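Local coordinates for tyrosine recombinase XerH (Helicobacter pylori, PDB 5JJV), which cuts and rejoins DNA at specific sites as a tyrosine recombinase and takes part in chromosome segregation, at residues 172-177 and 304-309; 209-214 and 245-250; 312-317 and 342-347. All blocks are in the same frame, centred on the assembly; numbering follows the deposited sequence.

Interaction 1. Residues 172-177 and 304-309. With nucleotides of chain D; nucleotides of chain C.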
# COMPACT_ATOMS: atom_id res chain seq x y z
N LEU B 172 21.79 -26.38 -8.29
CA LEU B 172 23.04 -25.83 -7.77
C LEU B 172 22.80 -24.47 -7.11
O LEU B 172 21.81 -23.81 -7.42
CB LEU B 172 24.08 -25.72 -8.89
CG LEU B 172 25.15 -26.81 -8.92
CD1 LEU B 172 24.51 -28.19 -9.02
CD2 LEU B 172 26.12 -26.58 -10.07
N PRO B 173 23.70 -24.06 -6.20
CA PRO B 173 23.59 -22.76 -5.53
C PRO B 173 23.48 -21.59 -6.50
O PRO B 173 24.06 -21.64 -7.59
CB PRO B 173 24.89 -22.67 -4.72
CG PRO B 173 25.24 -24.09 -4.44
CD PRO B 173 24.81 -24.87 -5.65
N THR B 174 22.75 -20.56 -6.11
CA THR B 174 22.59 -19.37 -6.95
C THR B 174 23.22 -18.15 -6.28
O THR B 174 22.81 -17.02 -6.52
CB THR B 174 21.11 -19.08 -7.24
OG1 THR B 174 20.39 -18.95 -6.01
CG2 THR B 174 20.50 -20.20 -8.07
N HIS B 175 24.21 -18.40 -5.43
CA HIS B 175 24.93 -17.34 -4.74
C HIS B 175 26.24 -17.86 -4.17
O HIS B 175 26.43 -19.06 -4.02
CB HIS B 175 24.07 -16.74 -3.62
CG HIS B 175 24.10 -17.54 -2.35
ND1 HIS B 175 23.34 -18.68 -2.18
CD2 HIS B 175 24.78 -17.36 -1.20
CE1 HIS B 175 23.56 -19.17 -0.97
NE2 HIS B 175 24.43 -18.39 -0.36
N LEU B 176 27.15 -16.94 -3.86
CA LEU B 176 28.40 -17.29 -3.19
C LEU B 176 28.26 -17.01 -1.70
O LEU B 176 27.78 -15.94 -1.31
CB LEU B 176 29.57 -16.50 -3.77
CG LEU B 176 29.78 -16.55 -5.29
CD1 LEU B 176 30.94 -15.65 -5.69
CD2 LEU B 176 30.01 -17.97 -5.75
N ASN B 177 28.66 -17.96 -0.87
CA ASN B 177 28.62 -17.73 0.58
C ASN B 177 29.75 -16.81 1.01
O ASN B 177 30.45 -16.23 0.17
CB ASN B 177 28.68 -19.06 1.35
CG ASN B 177 29.92 -19.88 1.02
OD1 ASN B 177 30.98 -19.35 0.72
ND2 ASN B 177 29.78 -21.20 1.10
N ARG B 304 28.32 -22.28 -10.92
CA ARG B 304 27.11 -22.85 -10.36
C ARG B 304 25.90 -22.61 -11.26
O ARG B 304 26.03 -22.56 -12.48
CB ARG B 304 26.86 -22.30 -8.96
CG ARG B 304 27.09 -20.80 -8.83
CD ARG B 304 27.43 -20.43 -7.40
NE ARG B 304 28.63 -21.14 -6.94
CZ ARG B 304 28.98 -21.27 -5.66
NH1 ARG B 304 30.08 -21.93 -5.34
NH2 ARG B 304 28.22 -20.74 -4.71
N GLU B 305 24.73 -22.45 -10.65
CA GLU B 305 23.49 -22.28 -11.40
C GLU B 305 23.49 -20.98 -12.21
O GLU B 305 23.16 -20.97 -13.39
CB GLU B 305 22.28 -22.31 -10.46
CG GLU B 305 20.95 -22.59 -11.15
CD GLU B 305 20.84 -24.01 -11.66
OE1 GLU B 305 21.53 -24.90 -11.11
OE2 GLU B 305 20.06 -24.25 -12.60
N LYS B 306 23.87 -19.89 -11.55
CA LYS B 306 24.02 -18.60 -12.21
C LYS B 306 25.47 -18.14 -12.09
O LYS B 306 26.09 -18.31 -11.04
CB LYS B 306 23.07 -17.56 -11.61
CG LYS B 306 21.63 -18.02 -11.49
CD LYS B 306 20.94 -18.12 -12.85
CE LYS B 306 19.48 -18.52 -12.69
NZ LYS B 306 18.74 -18.43 -13.98
N ASN B 307 26.01 -17.56 -13.15
CA ASN B 307 27.42 -17.18 -13.15
C ASN B 307 27.68 -15.77 -13.68
O ASN B 307 28.72 -15.51 -14.28
CB ASN B 307 28.23 -18.19 -13.98
CG ASN B 307 27.96 -19.62 -13.56
OD1 ASN B 307 28.45 -20.08 -12.53
ND2 ASN B 307 27.18 -20.33 -14.37
N GLY B 308 26.73 -14.88 -13.45
CA GLY B 308 26.87 -13.50 -13.89
C GLY B 308 26.98 -12.52 -12.74
O GLY B 308 27.15 -12.92 -11.59
N ALA B 309 26.89 -11.23 -13.06
CA ALA B 309 27.01 -10.19 -12.06
C ALA B 309 25.80 -10.17 -11.13
O ALA B 309 25.89 -9.72 -9.99
CB ALA B 309 27.19 -8.83 -12.72
P DA D 11 23.45 -17.72 -16.34
OP1 DA D 11 22.93 -18.99 -15.80
OP2 DA D 11 24.60 -17.05 -15.68
O5' DA D 11 23.83 -17.92 -17.87
C5' DA D 11 22.88 -18.50 -18.76
C4' DA D 11 23.38 -18.45 -20.19
O4' DA D 11 23.03 -17.17 -20.78
C3' DA D 11 24.90 -18.59 -20.35
O3' DA D 11 25.19 -19.56 -21.34
C2' DA D 11 25.34 -17.19 -20.79
C1' DA D 11 24.11 -16.72 -21.55
N9 DA D 11 24.03 -15.27 -21.68
C8 DA D 11 24.63 -14.33 -20.89
N7 DA D 11 24.37 -13.09 -21.25
C5 DA D 11 23.55 -13.23 -22.36
C6 DA D 11 22.93 -12.29 -23.21
N6 DA D 11 23.06 -10.97 -23.06
N1 DA D 11 22.17 -12.77 -24.22
C2 DA D 11 22.04 -14.10 -24.36
N3 DA D 11 22.57 -15.07 -23.63
C4 DA D 11 23.32 -14.57 -22.63
P DC D 10 23.40 -11.24 -15.47
OP1 DC D 10 24.17 -11.76 -14.32
OP2 DC D 10 24.10 -10.48 -16.53
O5' DC D 10 22.62 -12.46 -16.14
C5' DC D 10 21.63 -13.16 -15.39
C4' DC D 10 21.29 -14.49 -16.03
O4' DC D 10 20.42 -14.28 -17.17
C3' DC D 10 22.48 -15.29 -16.54
O3' DC D 10 22.23 -16.68 -16.38
C2' DC D 10 22.54 -14.90 -18.02
C1' DC D 10 21.06 -14.70 -18.36
N1 DC D 10 20.83 -13.67 -19.39
C2 DC D 10 20.15 -14.00 -20.57
O2 DC D 10 19.77 -15.17 -20.74
N3 DC D 10 19.94 -13.04 -21.50
C4 DC D 10 20.36 -11.80 -21.29
N4 DC D 10 20.13 -10.88 -22.23
C5 DC D 10 21.05 -11.43 -20.09
C6 DC D 10 21.25 -12.39 -19.18
P DA C 11 15.02 -19.26 -13.97
OP1 DA C 11 16.00 -19.04 -12.89
OP2 DA C 11 14.53 -20.62 -14.25
O5' DA C 11 13.77 -18.29 -13.72
C5' DA C 11 13.77 -17.38 -12.62
C4' DA C 11 14.62 -16.16 -12.93
O4' DA C 11 14.20 -15.56 -14.19
C3' DA C 11 14.54 -15.05 -11.88
O3' DA C 11 15.84 -14.57 -11.57
C2' DA C 11 13.69 -13.97 -12.55
C1' DA C 11 14.01 -14.18 -14.02
N9 DA C 11 12.94 -13.74 -14.91
C8 DA C 11 12.01 -14.52 -15.54
N7 DA C 11 11.16 -13.84 -16.28
C5 DA C 11 11.56 -12.52 -16.12
C6 DA C 11 11.07 -11.31 -16.65
N6 DA C 11 10.02 -11.24 -17.47
N1 DA C 11 11.70 -10.17 -16.29
C2 DA C 11 12.75 -10.25 -15.46
N3 DA C 11 13.30 -11.33 -14.91
C4 DA C 11 12.66 -12.44 -15.28
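Arg304 and Glu305 of segment 304-309 meet Leu172 to Leu176 of segment 172-177 where two loops touch at the surface of the catalytic domain, through one backbone hydrogen bond, a glutamate-to-backbone bond and the packing of one arginine. Arg304 has the largest share. Its chain runs past the carbonyl of Pro173, with CB 3.2 Å from Pro173 O, and turns about the CG-CD bond (chi3 59°), which brings the guanidinium beside the next residues of the loop. There NH2 donates to His175 O at 2.6 Å; the acceptor lies in the guanidinium plane, but the bond is bent, with an N-H...O angle of 131°. Leu176 lays CD2 over the centre of one guanidinium face, 3.5 Å from Arg304 CZ, and Glu180 forms a salt bridge with NH1. The group is thus held at its edge and on a face.

Glu305 grips the start of the other loop twice. Its backbone N donates to Pro173 O, and its side chain, folded back at chi2 (70°), receives Leu172 N on OE1 at 3.2 Å from above the carboxylate plane. Alongside, Thr174 CG2 packs on Glu305 CB at 3.7 Å. Asn307 shapes its own loop by accepting Arg304 N on OD1.

The same loop holds DNA: Asn307 N donates almost straight to OP2 of DA11 of chain D at 2.9 Å, while Lys306, bent at chi2, leads its end away and NZ donates to OP1 of DA11 of chain C at 3.0 Å. The contact lies between helices: Leu176 packs on helix 178-190 and helix 309-324, and Asn307 is set against helix 286-299.

Interaction 2. Residues 209-214 and 245-250. With nucleotides of chain C.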
# COMPACT_ATOMS: atom_id res chain seq x y z
N VAL B 209 30.41 -6.09 -6.54
CA VAL B 209 30.46 -7.02 -5.42
C VAL B 209 30.11 -6.34 -4.10
O VAL B 209 29.25 -6.81 -3.35
CB VAL B 209 31.85 -7.68 -5.29
CG1 VAL B 209 31.95 -8.47 -3.99
CG2 VAL B 209 32.12 -8.58 -6.49
N PHE B 210 30.77 -5.22 -3.82
CA PHE B 210 30.65 -4.57 -2.52
C PHE B 210 29.35 -3.79 -2.31
O PHE B 210 29.05 -3.38 -1.19
CB PHE B 210 31.84 -3.63 -2.28
CG PHE B 210 33.15 -4.33 -2.08
CD1 PHE B 210 33.33 -5.20 -1.02
CD2 PHE B 210 34.21 -4.10 -2.94
CE1 PHE B 210 34.53 -5.85 -0.83
CE2 PHE B 210 35.42 -4.75 -2.76
CZ PHE B 210 35.58 -5.62 -1.70
N THR B 211 28.58 -3.58 -3.38
CA THR B 211 27.37 -2.77 -3.26
C THR B 211 26.09 -3.53 -3.63
O THR B 211 24.99 -3.13 -3.24
CB THR B 211 27.44 -1.51 -4.13
OG1 THR B 211 27.43 -1.87 -5.52
CG2 THR B 211 28.71 -0.71 -3.82
N GLY B 212 26.23 -4.62 -4.38
CA GLY B 212 25.09 -5.40 -4.84
C GLY B 212 24.40 -4.74 -6.01
O GLY B 212 23.25 -5.04 -6.34
N MET B 213 25.12 -3.82 -6.64
CA MET B 213 24.63 -3.05 -7.78
C MET B 213 24.25 -3.94 -8.96
O MET B 213 24.95 -4.91 -9.25
CB MET B 213 25.71 -2.04 -8.19
CG MET B 213 25.21 -0.83 -8.93
SD MET B 213 26.54 0.35 -9.21
CE MET B 213 27.04 0.73 -7.54
N ARG B 214 23.15 -3.62 -9.63
CA ARG B 214 22.77 -4.33 -10.85
C ARG B 214 23.78 -4.07 -11.96
O ARG B 214 24.58 -3.13 -11.87
CB ARG B 214 21.37 -3.91 -11.32
CG ARG B 214 20.22 -4.38 -10.43
CD ARG B 214 18.89 -4.10 -11.12
NE ARG B 214 17.74 -4.46 -10.30
CZ ARG B 214 17.14 -3.63 -9.45
NH1 ARG B 214 17.61 -2.39 -9.29
NH2 ARG B 214 16.09 -4.03 -8.74
N ARG B 245 18.18 5.38 -5.64
CA ARG B 245 18.60 5.00 -4.30
C ARG B 245 20.07 5.34 -4.10
O ARG B 245 20.83 5.44 -5.06
CB ARG B 245 18.36 3.50 -4.06
CG ARG B 245 19.32 2.59 -4.82
CD ARG B 245 19.06 1.13 -4.50
NE ARG B 245 20.09 0.26 -5.05
CZ ARG B 245 20.06 -0.27 -6.27
NH1 ARG B 245 21.04 -1.05 -6.68
NH2 ARG B 245 19.04 -0.00 -7.08
N ALA B 246 20.46 5.53 -2.85
CA ALA B 246 21.85 5.80 -2.52
C ALA B 246 22.47 4.58 -1.86
O ALA B 246 21.86 3.96 -0.98
CB ALA B 246 21.97 7.02 -1.62
N VAL B 247 23.68 4.23 -2.28
CA VAL B 247 24.42 3.13 -1.66
C VAL B 247 25.78 3.62 -1.20
O VAL B 247 26.34 4.57 -1.77
CB VAL B 247 24.58 1.93 -2.62
CG1 VAL B 247 23.22 1.41 -3.07
CG2 VAL B 247 25.44 2.31 -3.81
N MET B 248 26.33 2.98 -0.17
CA MET B 248 27.61 3.40 0.37
C MET B 248 28.70 2.35 0.13
O MET B 248 28.46 1.15 0.27
CB MET B 248 27.50 3.70 1.86
CG MET B 248 28.81 4.08 2.52
SD MET B 248 28.60 4.74 4.18
CE MET B 248 27.71 6.25 3.82
N LEU B 249 29.88 2.83 -0.23
CA LEU B 249 31.03 1.97 -0.45
C LEU B 249 32.25 2.55 0.26
O LEU B 249 32.67 3.67 -0.03
CB LEU B 249 31.29 1.81 -1.95
CG LEU B 249 32.60 1.15 -2.39
CD1 LEU B 249 32.77 -0.21 -1.74
CD2 LEU B 249 32.62 1.03 -3.91
N LYS B 250 32.81 1.79 1.20
CA LYS B 250 33.99 2.24 1.92
C LYS B 250 35.16 2.43 0.97
O LYS B 250 35.43 1.59 0.12
CB LYS B 250 34.36 1.24 3.02
CG LYS B 250 33.38 1.21 4.18
CD LYS B 250 33.15 2.60 4.73
CE LYS B 250 32.36 2.57 6.03
NZ LYS B 250 33.14 1.95 7.14
P DC C 13 16.43 -7.84 -8.94
OP1 DC C 13 16.81 -7.42 -10.31
OP2 DC C 13 16.38 -6.84 -7.84
O HOH W 1 29.32 -1.58 0.56
O HOH W 2 22.46 -2.38 -4.83
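The phosphate pocket of the recombinase active site forms one end of this contact, where Arg214 meets Arg245; at the other, the end of helix 198-211 packs on strand 244-250. Arg214, an active-site residue by prediction, extends from CG to NE and presents its guanidinium edge to DC13 of chain C. NE donates to OP1 at 3.1 Å, nearly straight at 171°, with OP1 in the guanidinium plane; NH2 adds a weak bond to OP2. Its NH1 comes within 3.6 Å of Arg245 NH2, the two guanidinium planes being turned 78° apart. Glu217 forms salt bridges with both arginines, which probably offsets their charge and fixes Arg214 for the phosphate.

Arg245 also reaches the turn that follows the helix. Its NH1 donates to water 2 at 2.7 Å, and that water donates to Thr211 O. Within the turn, Thr211 OG1 accepts from Met213 N, an ST turn, and is also hydrogen-bonded to Ile207 O, while Gly212 leaves the helix with positive phi.

Further along the strand the contact is apolar. Leu249 CD1 sits 3.6 Å from Phe210 CB, at the root of the aromatic side chain, and Leu249 CB lies beside Thr211 CG2. Val247 CG2 faces the methyl end of Met213, 4.4 Å from CE. Water 1 donates to both Phe210 O and Met248 O, bridging the backbones. Trp360 of the second subunit meets the Phe210 ring edge-to-face. The first arginine of the predicted catalytic set thus sits in the turn between two helices and next to a small antiparallel sheet, as in other tyrosine recombinases.

Interaction 3. Residues 312-317 and 342-347. With nucleotides of chain C.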
# COMPACT_ATOMS: atom_id res chain seq x y z
N LEU B 312 26.24 -12.18 -8.10
CA LEU B 312 26.98 -11.44 -7.09
C LEU B 312 26.04 -10.55 -6.28
O LEU B 312 26.27 -10.29 -5.10
CB LEU B 312 28.08 -10.60 -7.73
CG LEU B 312 29.08 -11.37 -8.59
CD1 LEU B 312 30.11 -10.43 -9.20
CD2 LEU B 312 29.76 -12.46 -7.78
N ARG B 313 24.97 -10.09 -6.93
CA ARG B 313 23.95 -9.29 -6.27
C ARG B 313 23.20 -10.14 -5.24
O ARG B 313 22.86 -9.67 -4.16
CB ARG B 313 22.97 -8.71 -7.30
CG ARG B 313 21.80 -7.93 -6.72
CD ARG B 313 20.99 -7.28 -7.83
NE ARG B 313 19.73 -6.72 -7.37
CZ ARG B 313 19.57 -5.46 -6.96
NH1 ARG B 313 18.38 -5.03 -6.56
NH2 ARG B 313 20.60 -4.63 -6.96
N HIS B 314 22.97 -11.41 -5.59
CA HIS B 314 22.40 -12.37 -4.65
C HIS B 314 23.34 -12.56 -3.46
O HIS B 314 22.90 -12.58 -2.31
CB HIS B 314 22.15 -13.71 -5.33
CG HIS B 314 20.91 -13.74 -6.17
ND1 HIS B 314 19.75 -14.36 -5.76
CD2 HIS B 314 20.65 -13.23 -7.40
CE1 HIS B 314 18.83 -14.23 -6.70
NE2 HIS B 314 19.35 -13.55 -7.71
N SER B 315 24.62 -12.70 -3.76
CA SER B 315 25.64 -12.92 -2.74
C SER B 315 25.71 -11.76 -1.76
O SER B 315 25.91 -11.96 -0.56
CB SER B 315 27.01 -13.14 -3.39
OG SER B 315 26.96 -14.20 -4.32
N PHE B 316 25.54 -10.54 -2.27
CA PHE B 316 25.59 -9.35 -1.42
C PHE B 316 24.44 -9.35 -0.41
O PHE B 316 24.66 -9.17 0.78
CB PHE B 316 25.53 -8.08 -2.27
CG PHE B 316 25.44 -6.81 -1.46
CD1 PHE B 316 24.22 -6.22 -1.20
CD2 PHE B 316 26.59 -6.22 -0.95
CE1 PHE B 316 24.13 -5.06 -0.45
CE2 PHE B 316 26.51 -5.06 -0.20
CZ PHE B 316 25.28 -4.48 0.05
N ALA B 317 23.22 -9.55 -0.91
CA ALA B 317 22.04 -9.53 -0.07
C ALA B 317 22.08 -10.63 0.99
O ALA B 317 21.70 -10.41 2.14
CB ALA B 317 20.79 -9.66 -0.91
N SER B 342 12.93 -8.95 -1.75
CA SER B 342 14.29 -9.00 -1.23
C SER B 342 14.65 -10.41 -0.78
O SER B 342 15.82 -10.80 -0.81
CB SER B 342 14.46 -8.02 -0.07
OG SER B 342 14.35 -6.68 -0.51
N ARG B 343 13.64 -11.17 -0.37
CA ARG B 343 13.82 -12.55 0.07
C ARG B 343 14.37 -13.42 -1.06
O ARG B 343 15.07 -14.40 -0.81
CB ARG B 343 12.50 -13.12 0.59
CG ARG B 343 12.57 -14.55 1.11
CD ARG B 343 13.44 -14.65 2.36
NE ARG B 343 13.38 -15.98 2.95
CZ ARG B 343 14.25 -16.95 2.71
NH1 ARG B 343 15.26 -16.75 1.88
NH2 ARG B 343 14.11 -18.13 3.30
N ILE B 344 14.04 -13.04 -2.29
CA ILE B 344 14.53 -13.74 -3.48
C ILE B 344 16.05 -13.76 -3.51
O ILE B 344 16.66 -14.76 -3.90
CB ILE B 344 14.00 -13.08 -4.77
CG1 ILE B 344 12.48 -12.99 -4.74
CG2 ILE B 344 14.47 -13.85 -6.00
CD1 ILE B 344 11.88 -12.33 -5.97
N TYR B 345 16.66 -12.66 -3.08
CA TYR B 345 18.11 -12.53 -3.10
C TYR B 345 18.74 -13.03 -1.80
O TYR B 345 19.95 -13.28 -1.74
CB TYR B 345 18.52 -11.07 -3.32
CG TYR B 345 18.20 -10.54 -4.69
CD1 TYR B 345 19.11 -10.63 -5.73
CD2 TYR B 345 16.98 -9.93 -4.95
CE1 TYR B 345 18.82 -10.14 -6.99
CE2 TYR B 345 16.67 -9.44 -6.20
CZ TYR B 345 17.60 -9.55 -7.21
OH TYR B 345 17.29 -9.06 -8.46
N THR B 346 17.93 -13.17 -0.77
CA THR B 346 18.43 -13.56 0.55
C THR B 346 18.29 -15.06 0.77
O THR B 346 17.20 -15.55 1.04
CB THR B 346 17.70 -12.80 1.66
OG1 THR B 346 17.60 -11.42 1.31
CG2 THR B 346 18.47 -12.94 2.95
N HIS B 347 19.41 -15.77 0.68
CA HIS B 347 19.39 -17.22 0.76
C HIS B 347 19.74 -17.72 2.16
O HIS B 347 20.63 -17.19 2.82
CB HIS B 347 20.35 -17.82 -0.27
CG HIS B 347 20.01 -17.46 -1.68
ND1 HIS B 347 19.19 -18.23 -2.47
CD2 HIS B 347 20.36 -16.39 -2.44
CE1 HIS B 347 19.06 -17.67 -3.65
NE2 HIS B 347 19.76 -16.55 -3.66
P DC C 13 16.43 -7.84 -8.94
OP1 DC C 13 16.81 -7.42 -10.31
OP2 DC C 13 16.38 -6.84 -7.84
P DA C 12 16.18 -14.07 -10.08
OP1 DA C 12 17.65 -14.00 -9.95
OP2 DA C 12 15.40 -14.91 -9.14
O5' DA C 12 15.57 -12.59 -10.03
C5' DA C 12 16.21 -11.54 -10.75
C4' DA C 12 15.40 -10.25 -10.67
O4' DA C 12 14.27 -10.32 -11.57
C3' DA C 12 14.82 -9.91 -9.29
O3' DA C 12 14.97 -8.52 -9.02
C2' DA C 12 13.35 -10.28 -9.45
C1' DA C 12 13.12 -9.88 -10.89
N9 DA C 12 11.95 -10.48 -11.52
C8 DA C 12 11.43 -11.72 -11.30
N7 DA C 12 10.36 -11.99 -12.02
C5 DA C 12 10.17 -10.83 -12.77
C6 DA C 12 9.20 -10.47 -13.74
N6 DA C 12 8.21 -11.27 -14.13
N1 DA C 12 9.31 -9.24 -14.29
C2 DA C 12 10.30 -8.44 -13.89
N3 DA C 12 11.26 -8.67 -13.00
C4 DA C 12 11.14 -9.90 -12.47
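Tyr345 packs tightly between Arg313 and His314 of helix 309-324, whereas the contact thins out toward Ile344, a partly exposed residue at its margin. The tyrosine is joined to DNA: OH is bonded covalently to P of DC13 of chain C at 1.6 Å, so the model holds the phosphotyrosine intermediate. Its ring crosses the imidazole of His314 at an oblique 42° between planes, bringing CD1 over the centre of that ring, 3.5 Å from His314 CD2. Arg313, extended with CG anti to the backbone N (chi1 176°), runs past the tyrosine ring, its NE coming nearest, 3.5 Å from Tyr345 CZ. Arg313 CZ stands 5.0 Å from the Tyr345 ring centroid in an off-centre cation-pi contact, the guanidinium plane nearly perpendicular to the ring. At the phosphate, Arg313 NH1 donates to OP2 of DC13 of chain C at 3.0 Å. A weak second bond comes from NE.

His314 is gripped at both nitrogens. NE2 donates to OP1 of DA12 of chain C at 2.8 Å, and ND1 shares a hydrogen bond of 3.0 Å with His347 NE2, the two rings meeting rim to rim. At the root of the tyrosine side chain, Ala317 CB lies 3.6 Å from Tyr345 CB.

On the looser side Ile344 gives little area to the helix; its CG2 instead lies near OP2 of DA12 of chain C. His347 is also partly exposed. Thr346 is buried but makes only a 4.2 Å contact, from CG2 to Ala317 O; its OG1 turns back to Ser342 O, which Tyr345 N reaches from the opposite face. A nucleophilic tyrosine linked to the 3' phosphate, beside Arg313, predicted to be the second arginine of the catalytic set, defines the tyrosine recombinase active site.

How the interactions relate
From the N terminus, the chain passes through 172-177, before helix 178-190, and the loop begun there is closed only at 304-309 by interaction 1. Within that long excursion lies interaction 2, a shorter closure that ties the end of helix 198-211 to strand 244-250. Interaction 3 follows in series, joining helix 309-324 to the tyrosine-bearing segment 342-347. It touches both others. Leu176 N is 2.8 Å from Ser315 OG, a hydrogen bond to interaction 1, and Gly212 O accepts a hydrogen bond from Arg313 NH2 at 2.7 Å, on the side of interaction 2. Interactions 1 and 2 do not touch; helix 309-324 connects them.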